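Local coordinates for protein phospholethanolamine N-methyltransferase 2 (Haemonchus contortus, PDB 4KRI) that probably methylates phosphomonomethylethanolamine and its dimethyl product with S-adenosylmethionine as methyl donor, completing phosphocholine synthesis in this parasitic nematode, at residues A140-L145 against C281-E286. Sequence-based numbering, arbitrary orientation.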
# COMPACT_ATOMS: atom_id res chain seq x y z
N ALA A 140 -1.40 3.26 8.45
CA ALA A 140 -1.05 2.00 7.79
C ALA A 140 -1.91 0.84 8.23
O ALA A 140 -2.54 0.87 9.28
CB ALA A 140 0.43 1.67 8.02
N VAL A 141 -1.92 -0.20 7.40
CA VAL A 141 -2.37 -1.52 7.83
C VAL A 141 -1.22 -2.47 7.57
O VAL A 141 -0.71 -2.55 6.45
CB VAL A 141 -3.57 -2.03 7.02
CG1 VAL A 141 -4.08 -3.35 7.64
CG2 VAL A 141 -4.68 -1.00 6.97
N ASN A 142 -0.79 -3.16 8.61
CA ASN A 142 0.26 -4.16 8.47
C ASN A 142 -0.27 -5.55 8.77
O ASN A 142 -1.32 -5.70 9.40
CB ASN A 142 1.42 -3.88 9.43
CG ASN A 142 2.26 -2.70 9.01
OD1 ASN A 142 3.09 -2.81 8.10
ND2 ASN A 142 2.08 -1.57 9.70
N GLU A 143 0.47 -6.55 8.33
CA GLU A 143 0.19 -7.92 8.75
C GLU A 143 0.98 -8.25 10.00
O GLU A 143 2.13 -7.82 10.14
CB GLU A 143 0.61 -8.92 7.67
CG GLU A 143 -0.12 -8.77 6.35
CD GLU A 143 0.41 -9.74 5.30
OE1 GLU A 143 1.56 -9.55 4.87
OE2 GLU A 143 -0.29 -10.72 4.93
N VAL A 144 0.37 -9.03 10.90
CA VAL A 144 1.09 -9.59 12.02
C VAL A 144 2.04 -10.66 11.48
O VAL A 144 1.60 -11.67 10.92
CB VAL A 144 0.14 -10.26 13.04
CG1 VAL A 144 0.94 -10.85 14.21
CG2 VAL A 144 -0.85 -9.24 13.55
N LEU A 145 3.34 -10.43 11.61
CA LEU A 145 4.31 -11.30 10.92
C LEU A 145 4.42 -12.67 11.58
O LEU A 145 4.65 -13.68 10.89
CB LEU A 145 5.68 -10.60 10.81
CG LEU A 145 5.64 -9.38 9.89
CD1 LEU A 145 6.95 -8.61 9.95
CD2 LEU A 145 5.34 -9.81 8.47
N CYS A 281 5.37 7.43 0.25
CA CYS A 281 6.00 8.72 0.50
C CYS A 281 6.04 9.11 1.97
O CYS A 281 6.77 10.03 2.35
CB CYS A 281 5.27 9.80 -0.25
SG CYS A 281 5.67 9.75 -1.97
N GLU A 282 5.24 8.43 2.79
CA GLU A 282 5.10 8.79 4.20
C GLU A 282 5.64 7.74 5.15
O GLU A 282 6.20 8.06 6.19
CB GLU A 282 3.62 9.01 4.54
CG GLU A 282 2.94 10.14 3.79
CD GLU A 282 1.46 10.26 4.14
OE1 GLU A 282 0.61 10.13 3.23
OE2 GLU A 282 1.14 10.48 5.33
N TYR A 283 5.46 6.48 4.78
CA TYR A 283 5.68 5.37 5.70
C TYR A 283 7.12 5.23 6.16
O TYR A 283 8.06 5.49 5.40
CB TYR A 283 5.20 4.07 5.06
CG TYR A 283 5.21 2.90 6.00
CD1 TYR A 283 4.14 2.68 6.86
CD2 TYR A 283 6.28 2.02 6.03
CE1 TYR A 283 4.14 1.59 7.71
CE2 TYR A 283 6.29 0.93 6.89
CZ TYR A 283 5.21 0.72 7.73
OH TYR A 283 5.19 -0.35 8.59
N GLU A 284 7.29 4.80 7.40
CA GLU A 284 8.60 4.67 8.02
C GLU A 284 9.23 3.32 7.69
O GLU A 284 9.01 2.34 8.42
CB GLU A 284 8.48 4.85 9.53
CG GLU A 284 9.79 5.13 10.25
CD GLU A 284 10.20 6.59 10.18
OE1 GLU A 284 9.59 7.35 9.40
OE2 GLU A 284 11.13 6.98 10.91
N PHE A 285 10.00 3.25 6.61
CA PHE A 285 10.72 2.02 6.27
C PHE A 285 11.99 1.91 7.10
O PHE A 285 12.54 2.92 7.54
CB PHE A 285 11.07 1.99 4.78
CG PHE A 285 9.87 1.86 3.89
CD1 PHE A 285 9.12 0.69 3.93
CD2 PHE A 285 9.49 2.88 3.04
CE1 PHE A 285 8.00 0.55 3.13
CE2 PHE A 285 8.37 2.74 2.23
CZ PHE A 285 7.62 1.58 2.28
N GLU A 286 12.45 0.68 7.32
CA GLU A 286 13.68 0.48 8.06
C GLU A 286 14.83 0.98 7.19
O GLU A 286 14.93 0.60 6.03
CB GLU A 286 13.89 -0.99 8.36
CG GLU A 286 14.84 -1.22 9.51
CD GLU A 286 14.31 -0.64 10.80
OE1 GLU A 286 13.08 -0.66 11.02
OE2 GLU A 286 15.14 -0.15 11.61
O HOH W 1 3.40 0.54 10.52
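Tyr-283 reaches out of the loop between strands 273-277 and 290-296 and sets its ring against Ala-140 and Asn-142, two residues on strand 132-143. Its CG stands anti to the backbone N (chi1 -172°), which swings the ring toward the strand and lets its hydroxyl reach Asn-142. The tight part is apolar: the CB of Ala-140 sits at the ring edge, close to the ring plane, with the CE1 of Tyr-283 3.7 Å away.

Further along, the fit turns polar and looser. Asn-142 and Tyr-283 approach from opposing sides, with amide and ring planes 52° apart. The OD1 of Asn-142 lies 3.3 Å from the phenol OH of Tyr-283, obliquely to the ring. A water also links the two side chains: it accepts a hydrogen bond from the ND2 of Asn-142 at 2.6 Å and makes another with the OH of Tyr-283 at 2.8 Å. All three touching residues are buried, so this water serves two polar groups within the interior.

Behind the contact, the ring of Tyr-283 places its CD2 3.7 Å above one face of the Phe-285 ring, displaced from the ring centre toward its border, and meets His-16 edge-to-face. Asn-142 also touches Cys-13, so helix 5-18 covers the same region.

The contact spans the N-terminal region and the Rossmann-type methyltransferase domain, where strand 132-143 also pairs antiparallel with strand 273-277. The side chain of Tyr-283 is about 8 Å from the bound S-adenosylhomocysteine, so the contact lies near the cofactor site without lining it. A methyl group at the ring edge and a water shared by amide and phenol imply a junction held by apolar contact at the ring edge and by a shared water at the hydroxyl end.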